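PDB 1JAK: beta-N-acetylhexosaminidase from Streptomyces plicatus, which hydrolyses terminal non-reducing N-acetylhexosamine residues from N-acetyl-beta-hexosaminides, probably by the substrate-assisted mechanism of glycoside hydrolase family 20. Local coordinates for residues T47-G61 and L76-L90. Numbering follows the deposited sequence.
Sequences THIRVDDSREARRVG and LPVTAHGHGGIRLRL
Pro77 CG sits over the His48 ring, 3.5 Å from its centroid and 5° off the normal, a CH-pi contact. The Arg50 guanidinium has Ala80 O over one face and Arg87 NE over the opposite one; bent at chi2 (66°), its chain brings NE to Gly82 O, a weak bond. Arg87 runs alongside Arg50, with Arg50 NH1 over one guanidinium face, Arg89 CB over the other and Arg50 O at the edge. Arg87 NH2 salt-bridges Asp52 OD1 (3.1 Å), the carboxylate nearly perpendicular to the Arg87 guanidinium (82°), while Asp52 OD2 accepts from Leu90 N (2.7 Å) through its syn lone pair. A lysine in place of Arg87 has no flat guanidinium to place beside Arg50, and would probably leave Asp52 OD1 more weakly held. Strand 49-50 runs parallel to strands 78-79 and 86-90, bonded through Ile49 N to Pro77 O and Leu88 N to Arg50 O. Within family 20 domain 2, strand 49-50, helix 55-72 and strand 78-79 form a beta-alpha-beta unit, whose helix meets Leu88 CD1 at Gly61 CA (3.7 Å). With Arg50 NH1 and Arg87 NH1 3.4 Å apart, Asp52 and the carbonyls around Arg50 probably offset part of the like-charge cost.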
ATOM      1  N   THR A  47      11.597  -6.864 -30.814  1.00 12.75           N
ATOM      2  CA  THR A  47      12.209  -6.138 -29.707  1.00 12.88           C
ATOM      3  C   THR A  47      12.724  -7.045 -28.596  1.00 10.70           C
ATOM      4  O   THR A  47      12.020  -7.939 -28.125  1.00 12.83           O
ATOM      5  CB  THR A  47      11.227  -5.119 -29.093  1.00 12.16           C
ATOM      6  OG1 THR A  47      10.914  -4.112 -30.064  1.00 12.40           O
ATOM      7  CG2 THR A  47      11.848  -4.453 -27.865  1.00 12.31           C
ATOM      8  N   HIS A  48      13.967  -6.801 -28.192  1.00 10.97           N
ATOM      9  CA  HIS A  48      14.613  -7.550 -27.120  1.00 11.96           C
ATOM     10  C   HIS A  48      14.689  -6.647 -25.892  1.00 11.42           C
ATOM     11  O   HIS A  48      14.726  -5.425 -26.018  1.00 11.39           O
ATOM     12  CB  HIS A  48      16.044  -7.934 -27.513  1.00 14.45           C
ATOM     13  CG  HIS A  48      16.129  -9.048 -28.507  1.00 16.39           C
ATOM     14  ND1 HIS A  48      15.170  -9.263 -29.474  1.00 19.00           N
ATOM     15  CD2 HIS A  48      17.081  -9.990 -28.709  1.00 19.36           C
ATOM     16  CE1 HIS A  48      15.527 -10.288 -30.227  1.00 18.51           C
ATOM     17  NE2 HIS A  48      16.683 -10.747 -29.784  1.00 18.99           N
ATOM     18  N   ILE A  49      14.698  -7.256 -24.711  1.00 11.42           N
ATOM     19  CA  ILE A  49      14.825  -6.510 -23.467  1.00 10.98           C
ATOM     20  C   ILE A  49      16.237  -6.808 -22.975  1.00 11.61           C
ATOM     21  O   ILE A  49      16.534  -7.927 -22.555  1.00 12.23           O
ATOM     22  CB  ILE A  49      13.792  -6.968 -22.416  1.00 11.18           C
ATOM     23  CG1 ILE A  49      12.388  -6.549 -22.861  1.00 11.16           C
ATOM     24  CG2 ILE A  49      14.117  -6.356 -21.055  1.00 11.89           C
ATOM     25  CD1 ILE A  49      11.274  -7.156 -22.035  1.00 11.23           C
ATOM     26  N   ARG A  50      17.106  -5.807 -23.064  1.00 11.04           N
ATOM     27  CA  ARG A  50      18.497  -5.943 -22.646  1.00 13.15           C
ATOM     28  C   ARG A  50      18.646  -5.526 -21.191  1.00 13.50           C
ATOM     29  O   ARG A  50      18.221  -4.440 -20.807  1.00 14.06           O
ATOM     30  CB  ARG A  50      19.390  -5.065 -23.530  1.00 13.28           C
ATOM     31  CG  ARG A  50      20.868  -5.031 -23.142  1.00 16.39           C
ATOM     32  CD  ARG A  50      21.551  -6.374 -23.336  1.00 19.27           C
ATOM     33  NE  ARG A  50      23.002  -6.232 -23.454  1.00 24.05           N
ATOM     34  CZ  ARG A  50      23.814  -5.877 -22.462  1.00 25.32           C
ATOM     35  NH1 ARG A  50      23.329  -5.626 -21.255  1.00 25.64           N
ATOM     36  NH2 ARG A  50      25.117  -5.765 -22.683  1.00 26.06           N
ATOM     37  N   VAL A  51      19.249  -6.400 -20.391  1.00 13.46           N
ATOM     38  CA  VAL A  51      19.467  -6.131 -18.975  1.00 14.90           C
ATOM     39  C   VAL A  51      20.926  -6.395 -18.623  1.00 17.12           C
ATOM     40  O   VAL A  51      21.667  -6.979 -19.415  1.00 15.69           O
ATOM     41  CB  VAL A  51      18.592  -7.040 -18.087  1.00 13.69           C
ATOM     42  CG1 VAL A  51      17.120  -6.820 -18.401  1.00 14.57           C
ATOM     43  CG2 VAL A  51      18.971  -8.499 -18.304  1.00 14.40           C
ATOM     44  N   ASP A  52      21.337  -5.963 -17.436  1.00 19.89           N
ATOM     45  CA  ASP A  52      22.706  -6.195 -16.998  1.00 22.46           C
ATOM     46  C   ASP A  52      22.848  -7.665 -16.640  1.00 23.93           C
ATOM     47  O   ASP A  52      21.859  -8.344 -16.358  1.00 22.79           O
ATOM     48  CB  ASP A  52      23.042  -5.339 -15.776  1.00 23.88           C
ATOM     49  CG  ASP A  52      22.916  -3.860 -16.054  1.00 25.69           C
ATOM     50  OD1 ASP A  52      23.391  -3.411 -17.118  1.00 26.64           O
ATOM     51  OD2 ASP A  52      22.350  -3.145 -15.203  1.00 27.26           O
ATOM     52  N   ASP A  53      24.080  -8.158 -16.649  1.00 25.11           N
ATOM     53  CA  ASP A  53      24.334  -9.553 -16.328  1.00 28.02           C
ATOM     54  C   ASP A  53      24.273  -9.783 -14.820  1.00 28.98           C
ATOM     55  O   ASP A  53      25.278 -10.104 -14.185  1.00 28.58           O
ATOM     56  CB  ASP A  53      25.697  -9.974 -16.888  1.00 29.48           C
ATOM     57  CG  ASP A  53      25.946 -11.464 -16.763  1.00 32.24           C
ATOM     58  OD1 ASP A  53      24.964 -12.225 -16.628  1.00 33.00           O
ATOM     59  OD2 ASP A  53      27.124 -11.875 -16.817  1.00 34.86           O
ATOM     60  N   SER A  54      23.084  -9.602 -14.253  1.00 29.36           N
ATOM     61  CA  SER A  54      22.870  -9.796 -12.824  1.00 30.77           C
ATOM     62  C   SER A  54      21.471 -10.345 -12.573  1.00 31.81           C
ATOM     63  O   SER A  54      20.549 -10.105 -13.353  1.00 30.84           O
ATOM     64  CB  SER A  54      23.047  -8.477 -12.064  1.00 31.60           C
ATOM     65  OG  SER A  54      22.058  -7.529 -12.428  1.00 32.26           O
ATOM     66  N   ARG A  55      21.326 -11.084 -11.479  1.00 31.77           N
ATOM     67  CA  ARG A  55      20.049 -11.679 -11.108  1.00 32.90           C
ATOM     68  C   ARG A  55      18.952 -10.630 -10.961  1.00 31.94           C
ATOM     69  O   ARG A  55      17.867 -10.766 -11.530  1.00 31.58           O
ATOM     70  CB  ARG A  55      20.194 -12.438  -9.790  1.00 35.72           C
ATOM     71  CG  ARG A  55      18.934 -13.161  -9.345  1.00 39.59           C
ATOM     72  CD  ARG A  55      18.657 -14.368 -10.225  1.00 42.85           C
ATOM     73  NE  ARG A  55      19.778 -15.305 -10.218  1.00 46.08           N
ATOM     74  CZ  ARG A  55      20.235 -15.919  -9.131  1.00 47.39           C
ATOM     75  NH1 ARG A  55      19.667 -15.700  -7.951  1.00 48.21           N
ATOM     76  NH2 ARG A  55      21.263 -16.753  -9.222  1.00 48.47           N
ATOM     77  N   GLU A  56      19.240  -9.587 -10.192  1.00 30.62           N
ATOM     78  CA  GLU A  56      18.272  -8.525  -9.950  1.00 29.60           C
ATOM     79  C   GLU A  56      17.851  -7.807 -11.231  1.00 27.87           C
ATOM     80  O   GLU A  56      16.694  -7.411 -11.373  1.00 26.43           O
ATOM     81  CB  GLU A  56      18.841  -7.514  -8.952  1.00 31.71           C
ATOM     82  CG  GLU A  56      20.018  -6.709  -9.471  1.00 34.88           C
ATOM     83  CD  GLU A  56      20.585  -5.777  -8.421  1.00 37.22           C
ATOM     84  OE1 GLU A  56      19.886  -5.521  -7.419  1.00 38.44           O
ATOM     85  OE2 GLU A  56      21.723  -5.292  -8.600  1.00 38.62           O
ATOM     86  N   ALA A  57      18.786  -7.638 -12.159  1.00 24.81           N
ATOM     87  CA  ALA A  57      18.480  -6.972 -13.419  1.00 22.88           C
ATOM     88  C   ALA A  57      17.550  -7.843 -14.262  1.00 21.28           C
ATOM     89  O   ALA A  57      16.509  -7.380 -14.733  1.00 18.50           O
ATOM     90  CB  ALA A  57      19.764  -6.677 -14.181  1.00 23.68           C
ATOM     91  N   ARG A  58      17.927  -9.105 -14.449  1.00 20.05           N
ATOM     92  CA  ARG A  58      17.114 -10.027 -15.233  1.00 20.12           C
ATOM     93  C   ARG A  58      15.725 -10.170 -14.631  1.00 18.08           C
ATOM     94  O   ARG A  58      14.747 -10.369 -15.348  1.00 16.53           O
ATOM     95  CB  ARG A  58      17.768 -11.409 -15.308  1.00 22.75           C
ATOM     96  CG  ARG A  58      18.966 -11.501 -16.242  1.00 27.43           C
ATOM     97  CD  ARG A  58      19.270 -12.956 -16.578  1.00 30.43           C
ATOM     98  NE  ARG A  58      20.395 -13.099 -17.499  1.00 34.41           N
ATOM     99  CZ  ARG A  58      21.652 -12.793 -17.195  1.00 35.84           C
ATOM    100  NH1 ARG A  58      21.949 -12.324 -15.989  1.00 36.74           N
ATOM    101  NH2 ARG A  58      22.616 -12.960 -18.091  1.00 35.88           N
ATOM    102  N   ARG A  59      15.647 -10.070 -13.308  1.00 16.01           N
ATOM    103  CA  ARG A  59      14.381 -10.192 -12.599  1.00 16.50           C
ATOM    104  C   ARG A  59      13.404  -9.109 -13.042  1.00 13.73           C
ATOM    105  O   ARG A  59      12.223  -9.381 -13.267  1.00 12.19           O
ATOM    106  CB  ARG A  59      14.627 -10.090 -11.094  1.00 19.51           C
ATOM    107  CG  ARG A  59      13.466 -10.515 -10.224  1.00 26.77           C
ATOM    108  CD  ARG A  59      13.961 -11.485  -9.162  1.00 31.58           C
ATOM    109  NE  ARG A  59      15.187 -11.001  -8.533  1.00 34.69           N
ATOM    110  CZ  ARG A  59      15.957 -11.732  -7.735  1.00 37.22           C
ATOM    111  NH1 ARG A  59      15.629 -12.989  -7.464  1.00 37.85           N
ATOM    112  NH2 ARG A  59      17.061 -11.209  -7.216  1.00 37.80           N
ATOM    113  N   VAL A  60      13.896  -7.881 -13.166  1.00 11.86           N
ATOM    114  CA  VAL A  60      13.040  -6.779 -13.585  1.00 11.32           C
ATOM    115  C   VAL A  60      12.712  -6.947 -15.065  1.00 10.91           C
ATOM    116  O   VAL A  60      11.612  -6.616 -15.513  1.00  9.92           O
ATOM    117  CB  VAL A  60      13.722  -5.413 -13.372  1.00 10.90           C
ATOM    118  CG1 VAL A  60      12.769  -4.291 -13.770  1.00 11.76           C
ATOM    119  CG2 VAL A  60      14.146  -5.265 -11.915  1.00 12.55           C
ATOM    120  N   GLY A  61      13.678  -7.461 -15.821  1.00 11.12           N
ATOM    121  CA  GLY A  61      13.464  -7.680 -17.239  1.00 10.73           C
ATOM    122  C   GLY A  61      12.368  -8.706 -17.461  1.00 10.46           C
ATOM    123  O   GLY A  61      11.477  -8.505 -18.291  1.00  9.60           O
ATOM    124  N   LEU A  76       9.712 -11.111 -26.887  1.00 14.15           N
ATOM    125  CA  LEU A  76      10.350 -10.239 -25.903  1.00 14.22           C
ATOM    126  C   LEU A  76      11.362 -10.968 -25.027  1.00 13.65           C
ATOM    127  O   LEU A  76      11.217 -11.032 -23.807  1.00 14.47           O
ATOM    128  CB  LEU A  76       9.285  -9.584 -25.019  1.00 15.32           C
ATOM    129  CG  LEU A  76       8.370  -8.593 -25.742  1.00 16.70           C
ATOM    130  CD1 LEU A  76       7.180  -8.257 -24.859  1.00 18.62           C
ATOM    131  CD2 LEU A  76       9.154  -7.342 -26.100  1.00 16.03           C
ATOM    132  N   PRO A  77      12.415 -11.524 -25.642  1.00 12.96           N
ATOM    133  CA  PRO A  77      13.428 -12.241 -24.864  1.00 12.19           C
ATOM    134  C   PRO A  77      14.212 -11.288 -23.965  1.00 12.36           C
ATOM    135  O   PRO A  77      14.437 -10.132 -24.324  1.00 11.28           O
ATOM    136  CB  PRO A  77      14.303 -12.865 -25.944  1.00 13.22           C
ATOM    137  CG  PRO A  77      14.269 -11.827 -27.022  1.00 12.95           C
ATOM    138  CD  PRO A  77      12.804 -11.438 -27.062  1.00 13.07           C
ATOM    139  N   VAL A  78      14.607 -11.777 -22.794  1.00 11.74           N
ATOM    140  CA  VAL A  78      15.387 -10.986 -21.844  1.00 12.55           C
ATOM    141  C   VAL A  78      16.820 -11.508 -21.933  1.00 13.83           C
ATOM    142  O   VAL A  78      17.081 -12.680 -21.661  1.00 13.95           O
ATOM    143  CB  VAL A  78      14.846 -11.147 -20.408  1.00 13.53           C
ATOM    144  CG1 VAL A  78      15.707 -10.357 -19.424  1.00 14.33           C
ATOM    145  CG2 VAL A  78      13.407 -10.660 -20.353  1.00 12.61           C
ATOM    146  N   THR A  79      17.738 -10.631 -22.319  1.00 14.07           N
ATOM    147  CA  THR A  79      19.135 -11.011 -22.500  1.00 16.80           C
ATOM    148  C   THR A  79      20.123 -10.010 -21.911  1.00 16.29           C
ATOM    149  O   THR A  79      19.815  -8.829 -21.759  1.00 15.36           O
ATOM    150  CB  THR A  79      19.439 -11.172 -24.006  1.00 17.37           C
ATOM    151  OG1 THR A  79      20.843 -11.361 -24.202  1.00 21.64           O
ATOM    152  CG2 THR A  79      18.982  -9.933 -24.773  1.00 20.43           C
ATOM    153  N   ALA A  80      21.319 -10.498 -21.593  1.00 17.59           N
ATOM    154  CA  ALA A  80      22.374  -9.663 -21.034  1.00 19.02           C
ATOM    155  C   ALA A  80      23.430  -9.354 -22.095  1.00 21.32           C
ATOM    156  O   ALA A  80      24.570  -9.017 -21.772  1.00 21.28           O
ATOM    157  CB  ALA A  80      23.015 -10.361 -19.840  1.00 19.10           C
ATOM    158  N   HIS A  81      23.046  -9.479 -23.362  1.00 23.36           N
ATOM    159  CA  HIS A  81      23.957  -9.201 -24.469  1.00 25.99           C
ATOM    160  C   HIS A  81      23.213  -8.536 -25.624  1.00 25.32           C
ATOM    161  O   HIS A  81      22.000  -8.695 -25.763  1.00 24.06           O
ATOM    162  CB  HIS A  81      24.620 -10.494 -24.956  1.00 29.25           C
ATOM    163  CG  HIS A  81      25.351 -11.238 -23.883  1.00 33.48           C
ATOM    164  ND1 HIS A  81      24.771 -12.253 -23.153  1.00 35.51           N
ATOM    165  CD2 HIS A  81      26.605 -11.092 -23.392  1.00 35.16           C
ATOM    166  CE1 HIS A  81      25.635 -12.700 -22.260  1.00 35.99           C
ATOM    167  NE2 HIS A  81      26.756 -12.012 -22.383  1.00 36.66           N
ATOM    168  N   GLY A  82      23.943  -7.790 -26.447  1.00 25.41           N
ATOM    169  CA  GLY A  82      23.327  -7.115 -27.578  1.00 26.03           C
ATOM    170  C   GLY A  82      22.814  -5.729 -27.232  1.00 26.56           C
ATOM    171  O   GLY A  82      22.986  -5.265 -26.105  1.00 27.61           O
ATOM    172  N   HIS A  83      22.181  -5.070 -28.199  1.00 26.42           N
ATOM    173  CA  HIS A  83      21.642  -3.727 -27.995  1.00 27.10           C
ATOM    174  C   HIS A  83      20.122  -3.709 -28.134  1.00 25.65           C
ATOM    175  O   HIS A  83      19.581  -3.141 -29.085  1.00 26.77           O
ATOM    176  CB  HIS A  83      22.256  -2.755 -29.005  1.00 30.02           C
ATOM    177  CG  HIS A  83      23.749  -2.689 -28.948  1.00 34.16           C
ATOM    178  ND1 HIS A  83      24.556  -3.750 -29.299  1.00 36.37           N
ATOM    179  CD2 HIS A  83      24.583  -1.692 -28.568  1.00 35.29           C
ATOM    180  CE1 HIS A  83      25.822  -3.411 -29.137  1.00 36.24           C
ATOM    181  NE2 HIS A  83      25.866  -2.167 -28.694  1.00 36.82           N
ATOM    182  N   GLY A  84      19.439  -4.317 -27.170  1.00 23.45           N
ATOM    183  CA  GLY A  84      17.988  -4.383 -27.201  1.00 20.12           C
ATOM    184  C   GLY A  84      17.240  -3.065 -27.312  1.00 19.17           C
ATOM    185  O   GLY A  84      17.719  -2.020 -26.868  1.00 19.59           O
ATOM    186  N   GLY A  85      16.050  -3.132 -27.905  1.00 16.47           N
ATOM    187  CA  GLY A  85      15.213  -1.957 -28.078  1.00 15.32           C
ATOM    188  C   GLY A  85      14.787  -1.361 -26.750  1.00 14.55           C
ATOM    189  O   GLY A  85      14.551  -0.158 -26.651  1.00 16.05           O
ATOM    190  N   ILE A  86      14.658  -2.209 -25.736  1.00 12.87           N
ATOM    191  CA  ILE A  86      14.301  -1.755 -24.395  1.00 11.99           C
ATOM    192  C   ILE A  86      15.464  -2.173 -23.512  1.00 12.54           C
ATOM    193  O   ILE A  86      15.754  -3.361 -23.382  1.00 13.40           O
ATOM    194  CB  ILE A  86      13.008  -2.423 -23.875  1.00 12.01           C
ATOM    195  CG1 ILE A  86      11.816  -1.975 -24.722  1.00 12.59           C
ATOM    196  CG2 ILE A  86      12.783  -2.045 -22.411  1.00 13.56           C
ATOM    197  CD1 ILE A  86      10.506  -2.648 -24.355  1.00 13.41           C
ATOM    198  N   ARG A  87      16.138  -1.198 -22.915  1.00 12.32           N
ATOM    199  CA  ARG A  87      17.284  -1.494 -22.069  1.00 13.25           C
ATOM    200  C   ARG A  87      17.087  -1.051 -20.630  1.00 12.99           C
ATOM    201  O   ARG A  87      16.672   0.077 -20.368  1.00 12.97           O
ATOM    202  CB  ARG A  87      18.541  -0.824 -22.630  1.00 16.73           C
ATOM    203  CG  ARG A  87      19.788  -1.000 -21.763  1.00 20.78           C
ATOM    204  CD  ARG A  87      20.884  -1.736 -22.517  1.00 27.61           C
ATOM    205  NE  ARG A  87      22.149  -1.790 -21.782  1.00 29.01           N
ATOM    206  CZ  ARG A  87      22.345  -2.461 -20.649  1.00 31.47           C
ATOM    207  NH1 ARG A  87      21.357  -3.151 -20.090  1.00 29.78           N
ATOM    208  NH2 ARG A  87      23.541  -2.450 -20.073  1.00 32.20           N
ATOM    209  N   LEU A  88      17.384  -1.960 -19.708  1.00 12.14           N
ATOM    210  CA  LEU A  88      17.287  -1.682 -18.283  1.00 13.32           C
ATOM    211  C   LEU A  88      18.727  -1.729 -17.788  1.00 13.69           C
ATOM    212  O   LEU A  88      19.372  -2.775 -17.839  1.00 13.65           O
ATOM    213  CB  LEU A  88      16.449  -2.759 -17.584  1.00 12.94           C
ATOM    214  CG  LEU A  88      15.064  -3.023 -18.186  1.00 13.92           C
ATOM    215  CD1 LEU A  88      14.328  -4.053 -17.335  1.00 14.14           C
ATOM    216  CD2 LEU A  88      14.269  -1.727 -18.257  1.00 13.76           C
ATOM    217  N   ARG A  89      19.239  -0.595 -17.326  1.00 14.70           N
ATOM    218  CA  ARG A  89      20.619  -0.558 -16.869  1.00 16.96           C
ATOM    219  C   ARG A  89      20.838   0.061 -15.503  1.00 17.16           C
ATOM    220  O   ARG A  89      20.231   1.074 -15.156  1.00 15.86           O
ATOM    221  CB  ARG A  89      21.486   0.165 -17.904  1.00 19.79           C
ATOM    222  CG  ARG A  89      20.986   1.541 -18.301  1.00 23.23           C
ATOM    223  CD  ARG A  89      21.735   2.057 -19.525  1.00 27.73           C
ATOM    224  NE  ARG A  89      23.149   2.302 -19.251  1.00 30.47           N
ATOM    225  CZ  ARG A  89      23.606   3.347 -18.568  1.00 32.88           C
ATOM    226  NH1 ARG A  89      22.761   4.250 -18.088  1.00 33.38           N
ATOM    227  NH2 ARG A  89      24.909   3.491 -18.365  1.00 33.29           N
ATOM    228  N   LEU A  90      21.716  -0.573 -14.733  1.00 18.28           N
ATOM    229  CA  LEU A  90      22.065  -0.099 -13.403  1.00 19.40           C
ATOM    230  C   LEU A  90      23.368   0.674 -13.533  1.00 21.27           C
ATOM    231  O   LEU A  90      24.363   0.148 -14.035  1.00 20.44           O
ATOM    232  CB  LEU A  90      22.250  -1.280 -12.450  1.00 19.91           C
ATOM    233  CG  LEU A  90      20.999  -2.119 -12.192  1.00 21.50           C
ATOM    234  CD1 LEU A  90      21.364  -3.360 -11.397  1.00 23.49           C
ATOM    235  CD2 LEU A  90      19.969  -1.279 -11.449  1.00 21.18           C
TER
HETATM  236  O   HOH W   1      10.404  -9.868 -29.177  1.00 18.63           O
HETATM  237  O   HOH W   2      24.797  -1.380 -16.478  1.00 41.50           O
HETATM  238  O   HOH W   3      17.920 -13.706 -19.220  1.00 32.46           O